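Local coordinates for fucolectin-related protein (Streptococcus pneumoniae, PDB 2J22), which probably binds fucose-containing glycans, including blood group antigens, as a calcium-containing carbohydrate-binding module of a pneumococcal virulence factor, at residues D37-G42 against H46-H51; I93-S96 against E100-T103; I128-R131 against P136-L139; I75-D80 against Q84-F89. All blocks are in the same frame, centred on the assembly; numbering follows the deposited sequence.

Contact 1: residues D37-G42 against H46-H51. With CA (calcium ion), chain B.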
loop_
_atom_site.group_PDB
_atom_site.type_symbol
_atom_site.label_atom_id
_atom_site.label_comp_id
_atom_site.label_asym_id
_atom_site.label_seq_id
_atom_site.Cartn_x
_atom_site.Cartn_y
_atom_site.Cartn_z
ATOM N N ASP A 37 -5.547 -9.383 0.090
ATOM C CA ASP A 37 -6.099 -10.734 -0.021
ATOM C C ASP A 37 -5.379 -11.821 0.737
ATOM O O ASP A 37 -5.802 -13.012 0.666
ATOM C CB ASP A 37 -6.267 -11.133 -1.488
ATOM C CG ASP A 37 -4.961 -11.335 -2.230
ATOM O OD1 ASP A 37 -3.892 -11.068 -1.693
ATOM O OD2 ASP A 37 -4.922 -11.723 -3.419
ATOM N N GLY A 38 -4.322 -11.425 1.451
ATOM C CA GLY A 38 -3.466 -12.326 2.197
ATOM C C GLY A 38 -2.446 -13.118 1.379
ATOM O O GLY A 38 -1.937 -14.102 1.870
ATOM N N ASN A 39 -2.171 -12.731 0.143
ATOM C CA ASN A 39 -1.266 -13.496 -0.716
ATOM C C ASN A 39 -0.184 -12.534 -1.118
ATOM O O ASN A 39 -0.437 -11.532 -1.777
ATOM C CB ASN A 39 -2.018 -14.074 -1.943
ATOM C CG ASN A 39 -1.116 -14.880 -2.941
ATOM O OD1 ASN A 39 0.097 -14.971 -2.799
ATOM N ND2 ASN A 39 -1.753 -15.431 -3.978
ATOM N N LYS A 40 1.031 -12.811 -0.671
ATOM C CA LYS A 40 2.142 -11.944 -0.966
ATOM C C LYS A 40 2.874 -12.226 -2.281
ATOM O O LYS A 40 3.900 -11.560 -2.568
ATOM C CB LYS A 40 3.184 -12.062 0.155
ATOM C CG LYS A 40 2.718 -11.364 1.430
ATOM C CD LYS A 40 3.615 -11.811 2.601
ATOM C CE LYS A 40 3.076 -13.043 3.306
ATOM N NZ LYS A 40 4.116 -13.588 4.237
ATOM N N ASN A 41 2.395 -13.195 -3.072
ATOM C CA ASN A 41 3.045 -13.500 -4.375
ATOM C C ASN A 41 3.080 -12.223 -5.271
ATOM O O ASN A 41 2.019 -11.590 -5.574
ATOM C CB ASN A 41 2.286 -14.673 -5.075
ATOM C CG ASN A 41 3.065 -15.256 -6.250
ATOM O OD1 ASN A 41 3.831 -14.553 -6.905
ATOM N ND2 ASN A 41 2.920 -16.557 -6.470
ATOM N N GLY A 42 4.269 -11.801 -5.680
ATOM C CA GLY A 42 4.374 -10.620 -6.530
ATOM C C GLY A 42 4.449 -10.891 -8.028
ATOM O O GLY A 42 4.685 -9.984 -8.802
ATOM N N HIS A 46 -0.051 -14.519 -11.116
ATOM C CA HIS A 46 -0.655 -15.198 -9.985
ATOM C C HIS A 46 -1.848 -14.425 -9.407
ATOM O O HIS A 46 -2.450 -14.847 -8.420
ATOM C CB HIS A 46 0.377 -15.612 -8.940
ATOM C CG HIS A 46 1.068 -16.903 -9.296
ATOM N ND1 HIS A 46 2.073 -16.982 -10.237
ATOM C CD2 HIS A 46 0.845 -18.171 -8.879
ATOM C CE1 HIS A 46 2.467 -18.235 -10.359
ATOM N NE2 HIS A 46 1.725 -18.981 -9.554
ATOM N N HIS A 47 -2.141 -13.282 -10.029
ATOM C CA HIS A 47 -3.381 -12.549 -9.811
ATOM C C HIS A 47 -3.512 -11.998 -8.395
ATOM O O HIS A 47 -4.612 -11.806 -7.883
ATOM C CB HIS A 47 -4.600 -13.386 -10.296
ATOM C CG HIS A 47 -4.620 -13.637 -11.785
ATOM N ND1 HIS A 47 -5.221 -14.739 -12.348
ATOM C CD2 HIS A 47 -4.088 -12.933 -12.820
ATOM C CE1 HIS A 47 -5.052 -14.713 -13.661
ATOM N NE2 HIS A 47 -4.374 -13.622 -13.974
ATOM N N SER A 48 -2.377 -11.658 -7.777
ATOM C CA SER A 48 -2.452 -11.059 -6.448
ATOM C C SER A 48 -1.732 -9.720 -6.322
ATOM O O SER A 48 -1.386 -9.284 -5.229
ATOM C CB SER A 48 -2.022 -12.084 -5.368
ATOM O OG SER A 48 -2.641 -11.779 -4.123
ATOM N N VAL A 49 -1.595 -9.026 -7.452
ATOM C CA VAL A 49 -0.967 -7.742 -7.529
ATOM C C VAL A 49 -1.890 -6.679 -8.156
ATOM O O VAL A 49 -2.533 -6.920 -9.242
ATOM C CB VAL A 49 0.421 -7.878 -8.284
ATOM C CG1 VAL A 49 1.237 -6.555 -8.286
ATOM C CG2 VAL A 49 1.198 -8.978 -7.685
ATOM N N THR A 50 -1.981 -5.517 -7.455
ATOM C CA THR A 50 -2.787 -4.382 -7.918
ATOM C C THR A 50 -2.072 -3.745 -9.160
ATOM O O THR A 50 -0.874 -3.995 -9.431
ATOM C CB THR A 50 -2.957 -3.287 -6.791
ATOM O OG1 THR A 50 -1.723 -2.590 -6.638
ATOM C CG2 THR A 50 -3.300 -3.884 -5.333
ATOM N N HIS A 51 -2.785 -2.895 -9.876
ATOM C CA HIS A 51 -2.296 -2.201 -11.074
ATOM C C HIS A 51 -3.173 -1.008 -11.378
ATOM O O HIS A 51 -4.398 -1.181 -11.590
ATOM C CB HIS A 51 -2.248 -3.146 -12.295
ATOM C CG HIS A 51 -1.179 -2.785 -13.298
ATOM N ND1 HIS A 51 -0.980 -1.504 -13.762
ATOM C CD2 HIS A 51 -0.248 -3.551 -13.909
ATOM C CE1 HIS A 51 0.014 -1.498 -14.639
ATOM N NE2 HIS A 51 0.486 -2.730 -14.735
HETATM CA CA CA B . -1.825 -9.879 -2.699
HETATM O O HOH W 1 0.294 -12.413 -7.565
#
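Ser48 and Asp37 meet at a calcium ion, which takes Ser48 OG at 2.5 Å and Asp37 OD1 at 2.6 Å, together with Ser48 O. Asn39 adds its backbone O, at 2.4 Å from the calcium. Ser48 can offer two ligands because OG lies anti to its backbone N (chi1 -153°), on the side of its own carbonyl. Asp37 CG sits between its backbone N and carbonyl carbon (chi1 69°), which turns the carboxylate toward Ser48. Ser48 OG also lies against Asp37 OD2, so close that a hydrogen bond there is doubtful in detail. OD1 also accepts from Asn39 N, from above the carboxylate plane, in an Asx turn. A second Asx turn follows, Asn41 N donating to Asn39 OD1. A water accepts from Ser48 N and donates to Asn41 O, 2.8 Å from each. Farther out, Asn41 ND2 lies over one face of the His46 ring, 3.4 Å from its CG, with amide and ring planes 21° apart; both side chains find their main polar partner in Asp43. Leu34, Ala140 and Glu141 complete the metal site. Seven oxygens thus converge on one ion, whose charge probably offsets the carboxylates and holds the two segments of this loop together.

Contact 2: residues I93-S96 against E100-T103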
loop_
_atom_site.group_PDB
_atom_site.type_symbol
_atom_site.label_atom_id
_atom_site.label_comp_id
_atom_site.label_asym_id
_atom_site.label_seq_id
_atom_site.Cartn_x
_atom_site.Cartn_y
_atom_site.Cartn_z
ATOM N N ILE A 93 -0.426 8.606 6.317
ATOM C CA ILE A 93 -1.441 8.054 7.264
ATOM C C ILE A 93 -2.325 9.171 7.745
ATOM O O ILE A 93 -1.847 10.243 8.079
ATOM C CB ILE A 93 -0.737 7.274 8.430
ATOM C CG1 ILE A 93 0.316 6.291 7.825
ATOM C CG2 ILE A 93 -1.789 6.602 9.396
ATOM C CD1 ILE A 93 0.696 5.078 8.670
ATOM N N TYR A 94 -3.646 8.937 7.760
ATOM C CA TYR A 94 -4.595 9.974 8.144
ATOM C C TYR A 94 -5.402 9.555 9.370
ATOM O O TYR A 94 -5.578 8.348 9.594
ATOM C CB TYR A 94 -5.579 10.254 7.007
ATOM C CG TYR A 94 -4.984 10.467 5.640
ATOM C CD1 TYR A 94 -4.751 11.781 5.138
ATOM C CD2 TYR A 94 -4.681 9.365 4.796
ATOM C CE1 TYR A 94 -4.183 11.982 3.853
ATOM C CE2 TYR A 94 -4.151 9.568 3.509
ATOM C CZ TYR A 94 -3.886 10.874 3.060
ATOM O OH TYR A 94 -3.395 11.039 1.782
ATOM N N ASP A 95 -5.926 10.529 10.135
ATOM C CA ASP A 95 -6.786 10.182 11.267
ATOM C C ASP A 95 -8.190 9.941 10.765
ATOM O O ASP A 95 -8.392 10.006 9.539
ATOM C CB ASP A 95 -6.798 11.248 12.362
ATOM C CG ASP A 95 -7.211 12.609 11.874
ATOM O OD1 ASP A 95 -8.047 12.728 10.948
ATOM O OD2 ASP A 95 -6.728 13.643 12.372
ATOM N N SER A 96 -9.148 9.665 11.674
ATOM C CA SER A 96 -10.562 9.356 11.302
ATOM C C SER A 96 -11.271 10.527 10.661
ATOM O O SER A 96 -12.391 10.351 10.137
ATOM C CB SER A 96 -11.393 8.912 12.516
ATOM O OG SER A 96 -11.386 9.928 13.505
ATOM N N GLU A 100 -3.955 14.369 7.639
ATOM C CA GLU A 100 -2.677 13.685 7.734
ATOM C C GLU A 100 -2.127 13.635 9.167
ATOM O O GLU A 100 -2.030 14.669 9.867
ATOM C CB GLU A 100 -1.689 14.369 6.791
ATOM C CG GLU A 100 -0.399 13.620 6.637
ATOM C CD GLU A 100 0.793 14.515 6.844
ATOM O OE1 GLU A 100 1.348 15.020 5.826
ATOM O OE2 GLU A 100 1.138 14.738 8.014
ATOM N N VAL A 101 -1.740 12.445 9.612
ATOM C CA VAL A 101 -1.076 12.334 10.909
ATOM C C VAL A 101 0.371 11.883 10.818
ATOM O O VAL A 101 1.047 11.870 11.837
ATOM C CB VAL A 101 -1.848 11.417 11.919
ATOM C CG1 VAL A 101 -3.222 12.022 12.195
ATOM C CG2 VAL A 101 -1.956 9.956 11.386
ATOM N N PHE A 102 0.845 11.497 9.620
ATOM C CA PHE A 102 2.207 10.940 9.437
ATOM C C PHE A 102 2.524 10.823 7.941
ATOM O O PHE A 102 1.706 10.352 7.168
ATOM C CB PHE A 102 2.325 9.552 10.105
ATOM C CG PHE A 102 3.584 8.739 9.721
ATOM C CD1 PHE A 102 4.793 8.908 10.412
ATOM C CD2 PHE A 102 3.540 7.773 8.709
ATOM C CE1 PHE A 102 5.951 8.136 10.086
ATOM C CE2 PHE A 102 4.709 7.004 8.353
ATOM C CZ PHE A 102 5.912 7.193 9.054
ATOM N N THR A 103 3.701 11.248 7.522
ATOM C CA THR A 103 4.104 11.044 6.128
ATOM C C THR A 103 5.513 10.522 6.066
ATOM O O THR A 103 6.355 10.994 6.801
ATOM C CB THR A 103 4.032 12.361 5.357
ATOM O OG1 THR A 103 2.678 12.805 5.379
ATOM C CG2 THR A 103 4.284 12.124 3.885
HETATM O O HOH W 2 -4.472 15.484 11.916
#
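Ile93 and Phe102 form an antiparallel hydrogen-bonded pair: Ile93 N donates to Phe102 O at 2.9 Å, nearly straight and in the carbonyl plane. The other half of the pair is distorted. Ile93 O takes a strong bond from Val101 N, 2.7 Å away, and a weak one from Phe102 N at 3.3 Å, so two successive amides share one carbonyl.

The Ile93 side chain runs along this irregularity. Its CB sits 4.1 Å from Phe102 O, close to where the backbone bond is made. There the chain divides. CG2, anti to the backbone N, turns to Val101 and meets CG2 of that residue at 3.9 Å. CG1, beside the backbone N (chi1 -49°), goes to the other neighbour and comes up to the edge of the Phe102 ring, 3.7 Å from CD2. At the tip, CD1 stays near the same Phe102 CD2. Leu118, from strand 113-118, touches both Ile93 and Phe102.

Val101 uses its two branches differently: CG2 rests against Ile93 O, while CG1 lies 3.7 Å from Asp95 CB. The Asp95 carboxylate ties down the turn, its OD1 accepting from the backbone N of Asn97 and Tyr99; a water links its OD2 to Glu100 O. Beyond the bulge Tyr94 and Glu100 come together as a non-hydrogen-bonded pair whose side chains diverge.

Val101 and Phe102 opposite Ile93 make a classic beta bulge, placed at the turn end of the hairpin of strands 89-94 and 100-108, at one margin of a five-stranded antiparallel sheet.

Contact 3: residues I128-R131 against P136-L139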
loop_
_atom_site.group_PDB
_atom_site.type_symbol
_atom_site.label_atom_id
_atom_site.label_comp_id
_atom_site.label_asym_id
_atom_site.label_seq_id
_atom_site.Cartn_x
_atom_site.Cartn_y
_atom_site.Cartn_z
ATOM N N ILE A 128 -0.749 5.087 -0.361
ATOM C CA ILE A 128 0.601 5.011 -0.918
ATOM C C ILE A 128 0.456 5.778 -2.253
ATOM O O ILE A 128 -0.438 5.448 -3.031
ATOM C CB ILE A 128 0.976 3.527 -1.155
ATOM C CG1 ILE A 128 1.153 2.764 0.177
ATOM C CG2 ILE A 128 2.272 3.479 -2.019
ATOM C CD1 ILE A 128 1.352 1.268 0.022
ATOM N N SER A 129 1.294 6.784 -2.530
ATOM C CA SER A 129 1.121 7.652 -3.704
ATOM C C SER A 129 2.471 7.896 -4.334
ATOM O O SER A 129 3.399 8.432 -3.646
ATOM C CB SER A 129 0.487 9.020 -3.291
ATOM O OG SER A 129 0.065 9.825 -4.414
ATOM N N LEU A 130 2.579 7.601 -5.643
ATOM C CA LEU A 130 3.862 7.756 -6.362
ATOM C C LEU A 130 4.126 9.267 -6.615
ATOM O O LEU A 130 3.171 10.012 -6.841
ATOM C CB LEU A 130 3.766 6.999 -7.695
ATOM C CG LEU A 130 3.548 5.472 -7.616
ATOM C CD1 LEU A 130 3.555 4.811 -9.036
ATOM C CD2 LEU A 130 4.583 4.761 -6.767
ATOM N N ARG A 131 5.382 9.723 -6.504
ATOM C CA ARG A 131 5.690 11.130 -6.772
ATOM C C ARG A 131 6.091 11.441 -8.237
ATOM O O ARG A 131 6.063 12.594 -8.655
ATOM C CB ARG A 131 6.742 11.682 -5.792
ATOM C CG ARG A 131 6.191 11.953 -4.407
ATOM C CD ARG A 131 5.023 12.989 -4.329
ATOM N NE ARG A 131 5.457 14.399 -4.232
ATOM C CZ ARG A 131 6.124 14.915 -3.187
ATOM N NH1 ARG A 131 6.432 14.144 -2.137
ATOM N NH2 ARG A 131 6.487 16.204 -3.186
ATOM N N PRO A 136 2.437 3.647 -13.288
ATOM C CA PRO A 136 1.415 2.823 -12.671
ATOM C C PRO A 136 1.888 2.357 -11.302
ATOM O O PRO A 136 3.100 2.085 -11.076
ATOM C CB PRO A 136 1.268 1.616 -13.632
ATOM C CG PRO A 136 1.974 2.017 -14.895
ATOM C CD PRO A 136 3.110 2.948 -14.377
ATOM N N LEU A 137 0.945 2.322 -10.367
ATOM C CA LEU A 137 1.245 1.743 -9.014
ATOM C C LEU A 137 0.776 0.297 -8.962
ATOM O O LEU A 137 -0.388 -0.017 -9.274
ATOM C CB LEU A 137 0.697 2.621 -7.888
ATOM C CG LEU A 137 0.775 2.069 -6.453
ATOM C CD1 LEU A 137 2.278 2.091 -6.024
ATOM C CD2 LEU A 137 0.042 2.988 -5.519
ATOM N N SER A 138 1.679 -0.589 -8.604
ATOM C CA SER A 138 1.353 -2.002 -8.432
ATOM C C SER A 138 1.927 -2.482 -7.086
ATOM O O SER A 138 3.139 -2.327 -6.807
ATOM C CB SER A 138 1.912 -2.870 -9.575
ATOM O OG SER A 138 1.218 -2.712 -10.811
ATOM N N LEU A 139 1.060 -3.072 -6.285
ATOM C CA LEU A 139 1.376 -3.629 -4.974
ATOM C C LEU A 139 0.962 -5.102 -4.893
ATOM O O LEU A 139 -0.187 -5.438 -5.085
ATOM C CB LEU A 139 0.651 -2.772 -3.905
ATOM C CG LEU A 139 0.809 -1.225 -3.919
ATOM C CD1 LEU A 139 -0.096 -0.412 -3.059
ATOM C CD2 LEU A 139 2.137 -1.024 -3.211
#
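Leu130 and Leu137 meet through different first torsions: Leu130 CG lies beside its backbone N (chi1 -62°), whereas Leu137 CG swings to the side of its own carbonyl (chi1 173°). The two side chains then cross at a slant, with Leu130 CD2 3.6 Å from Leu137 CD1. The other branch of Leu130, CD1, reaches the backbone and settles 3.4 Å from Pro136 O. Leu137 likewise splits its methyls. While CD1 serves Leu130, CD2 turns to Ile128, lying 3.5 Å from Ile128 O and 4.2 Å from Ile128 CG2; here the side chains cross at about a right angle. Ile128 and Leu139 extend toward one another tip to tip, CD1 to CD1 at 3.8 Å.

No hydrogen bond joins the two segments, and the join is made by methyl groups, some of them resting on carbonyl oxygens. Backbone polarity is met elsewhere: Ile128 pairs with Trp60, Leu130 with Ser58, and Leu137 N donates to Thr52 OG1. Ile75 closes over Ile128 and Leu139, and Phe89 over Ile128 and Leu130. Such interleaved aliphatic side chains, reaching inward from strand 125-130 and from the chain leading into strand 139-146, form the hydrophobic filling of a galactose-binding-like beta-sandwich.

Contact 4: residues I75-D80 against Q84-F89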
loop_
_atom_site.group_PDB
_atom_site.type_symbol
_atom_site.label_atom_id
_atom_site.label_comp_id
_atom_site.label_asym_id
_atom_site.label_seq_id
_atom_site.Cartn_x
_atom_site.Cartn_y
_atom_site.Cartn_z
ATOM N N ILE A 75 4.972 -3.489 3.097
ATOM C CA ILE A 75 4.612 -3.340 1.678
ATOM C C ILE A 75 5.440 -4.341 0.846
ATOM O O ILE A 75 6.665 -4.381 0.956
ATOM C CB ILE A 75 4.878 -1.900 1.198
ATOM C CG1 ILE A 75 3.907 -0.925 1.883
ATOM C CG2 ILE A 75 4.801 -1.775 -0.353
ATOM C CD1 ILE A 75 4.531 0.434 2.126
ATOM N N TYR A 76 4.752 -5.160 0.063
ATOM C CA TYR A 76 5.345 -6.192 -0.805
ATOM C C TYR A 76 5.207 -5.709 -2.240
ATOM O O TYR A 76 4.131 -5.298 -2.651
ATOM C CB TYR A 76 4.634 -7.527 -0.614
ATOM C CG TYR A 76 5.057 -8.202 0.669
ATOM C CD1 TYR A 76 6.262 -8.885 0.729
ATOM C CD2 TYR A 76 4.306 -8.082 1.853
ATOM C CE1 TYR A 76 6.717 -9.463 1.889
ATOM C CE2 TYR A 76 4.775 -8.666 3.058
ATOM C CZ TYR A 76 5.978 -9.352 3.039
ATOM O OH TYR A 76 6.453 -9.986 4.150
ATOM N N ASN A 77 6.327 -5.602 -2.946
ATOM C CA ASN A 77 6.304 -5.104 -4.321
ATOM C C ASN A 77 5.922 -6.184 -5.343
ATOM O O ASN A 77 6.028 -7.369 -5.045
ATOM C CB ASN A 77 7.728 -4.625 -4.631
ATOM C CG ASN A 77 7.805 -3.687 -5.837
ATOM O OD1 ASN A 77 6.806 -3.322 -6.428
ATOM N ND2 ASN A 77 9.042 -3.280 -6.196
ATOM N N ARG A 78 5.492 -5.791 -6.536
ATOM C CA ARG A 78 5.511 -6.663 -7.696
ATOM C C ARG A 78 6.947 -7.215 -7.872
ATOM O O ARG A 78 7.914 -6.555 -7.471
ATOM C CB ARG A 78 5.164 -5.838 -8.951
ATOM C CG ARG A 78 4.937 -6.692 -10.247
ATOM C CD ARG A 78 4.484 -5.869 -11.471
ATOM N NE ARG A 78 4.452 -6.738 -12.665
ATOM C CZ ARG A 78 4.156 -6.281 -13.872
ATOM N NH1 ARG A 78 3.904 -4.980 -14.037
ATOM N NH2 ARG A 78 4.164 -7.095 -14.920
ATOM N N THR A 79 7.065 -8.424 -8.410
ATOM C CA THR A 79 8.374 -9.086 -8.576
ATOM C C THR A 79 8.669 -9.611 -10.007
ATOM O O THR A 79 9.815 -9.821 -10.346
ATOM C CB THR A 79 8.557 -10.266 -7.538
ATOM O OG1 THR A 79 7.579 -11.276 -7.775
ATOM C CG2 THR A 79 8.317 -9.832 -6.087
ATOM N N ASP A 80 7.679 -9.826 -10.860
ATOM C CA ASP A 80 7.981 -10.457 -12.160
ATOM C C ASP A 80 8.625 -9.510 -13.189
ATOM O O ASP A 80 9.465 -9.937 -13.961
ATOM C CB ASP A 80 6.728 -11.083 -12.753
ATOM C CG ASP A 80 5.671 -10.031 -13.095
ATOM O OD1 ASP A 80 5.051 -9.482 -12.157
ATOM O OD2 ASP A 80 5.427 -9.653 -14.243
ATOM N N GLN A 84 10.774 -1.498 -10.631
ATOM C CA GLN A 84 11.286 -0.150 -10.391
ATOM C C GLN A 84 10.176 0.843 -10.192
ATOM O O GLN A 84 10.417 1.942 -9.750
ATOM C CB GLN A 84 12.181 0.330 -11.577
ATOM C CG GLN A 84 11.427 0.928 -12.789
ATOM C CD GLN A 84 10.824 -0.138 -13.644
ATOM O OE1 GLN A 84 11.156 -1.309 -13.484
ATOM N NE2 GLN A 84 9.918 0.236 -14.527
ATOM N N ARG A 85 8.957 0.492 -10.607
ATOM C CA ARG A 85 7.905 1.480 -10.505
ATOM C C ARG A 85 7.603 1.858 -9.046
ATOM O O ARG A 85 7.111 2.936 -8.814
ATOM C CB ARG A 85 6.644 0.945 -11.154
ATOM C CG ARG A 85 6.719 0.862 -12.649
ATOM C CD ARG A 85 5.461 0.299 -13.278
ATOM N NE ARG A 85 5.503 0.344 -14.750
ATOM C CZ ARG A 85 4.754 -0.391 -15.566
ATOM N NH1 ARG A 85 3.906 -1.291 -15.095
ATOM N NH2 ARG A 85 4.884 -0.264 -16.881
ATOM N N LEU A 86 7.860 0.957 -8.089
ATOM C CA LEU A 86 7.565 1.248 -6.663
ATOM C C LEU A 86 8.812 1.938 -6.116
ATOM O O LEU A 86 9.682 1.305 -5.463
ATOM C CB LEU A 86 7.240 -0.000 -5.830
ATOM C CG LEU A 86 6.784 0.250 -4.371
ATOM C CD1 LEU A 86 5.576 1.225 -4.250
ATOM C CD2 LEU A 86 6.447 -1.037 -3.625
ATOM N N SER A 87 8.915 3.221 -6.405
ATOM C CA SER A 87 10.098 3.992 -5.983
ATOM C C SER A 87 9.666 5.450 -5.930
ATOM O O SER A 87 8.658 5.802 -6.540
ATOM C CB SER A 87 11.213 3.840 -7.011
ATOM O OG SER A 87 10.866 4.465 -8.242
ATOM N N ASN A 88 10.418 6.297 -5.226
ATOM C CA ASN A 88 10.096 7.738 -5.118
ATOM C C ASN A 88 8.651 7.927 -4.755
ATOM O O ASN A 88 7.878 8.522 -5.535
ATOM C CB ASN A 88 10.426 8.469 -6.443
ATOM C CG ASN A 88 10.145 9.990 -6.388
ATOM O OD1 ASN A 88 10.076 10.595 -5.299
ATOM N ND2 ASN A 88 9.964 10.606 -7.559
ATOM N N PHE A 89 8.268 7.409 -3.582
ATOM C CA PHE A 89 6.863 7.432 -3.210
ATOM C C PHE A 89 6.607 7.919 -1.812
ATOM O O PHE A 89 7.485 7.959 -0.996
ATOM C CB PHE A 89 6.127 6.077 -3.518
ATOM C CG PHE A 89 6.570 4.919 -2.678
ATOM C CD1 PHE A 89 5.917 4.615 -1.480
ATOM C CD2 PHE A 89 7.645 4.105 -3.092
ATOM C CE1 PHE A 89 6.330 3.482 -0.647
ATOM C CE2 PHE A 89 8.045 3.029 -2.344
ATOM C CZ PHE A 89 7.405 2.679 -1.120
HETATM O O HOH W 3 3.454 -2.621 -12.496
#
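A single water is held by Arg78 NH1 at 2.9 Å and Arg85 NH1 at 3.0 Å, lying in the plane of each guanidinium. The two arginines run side by side, extended and pointing the same way, with their guanidinium planes 55° apart. Asp80 fixes the rotation of Arg78 from the far edge: NE donates to OD1 (2.9 Å, 174°) and NH2 to OD2, a side-on, two-nitrogen salt bridge.

Deeper in, Asn77 and Leu86 slide past each other in opposite directions. Asn77 OD1 lies 3.4 Å from Leu86 CB; its ND2 donates to Ile83 O, which holds the amide in place. With CG anti to the backbone N (chi1 -174°), the Leu86 side chain reaches toward strand 67-77; its CD2 meets Ile75 CG2 at 3.7 Å, and CD1 lies over one face of the Phe89 ring. Leu86 is itself the centre of an inverse gamma turn.

Arg78, Asp80 and Arg85 fit the Arg-x-Asp-x4-Arg pattern of F-type lectins, whose paired arginines take part in fucose binding. The water-bridged pair is thus consistent with a fucose site, with no sugar bound here, beside the apolar packing of Ile75, Leu86 and Phe89 in the beta-sandwich.

Overall arrangement
Contacts 3 and 4 are buried, contact 1 is partly so, and contact 2 lies at the surface, on the opposite side of the chain's centre from contacts 1 and 4. Contacts 3 and 4, with centres 8 Å apart, share one apolar core, and each touches contact 1: Thr50 OG1 with Leu139 N, and Gly42 O with Thr79 N. His51 packs on Pro136 and Ser138. Contacts 2 and 3 reach neighbouring strands of one sheet. Chemistry follows place: metal bonds organise the loop that holds 37-42 and 46-51, backbone pairing the outlying hairpin, methyl packing the interior, and contact 4 passes from that packing to paired arginines.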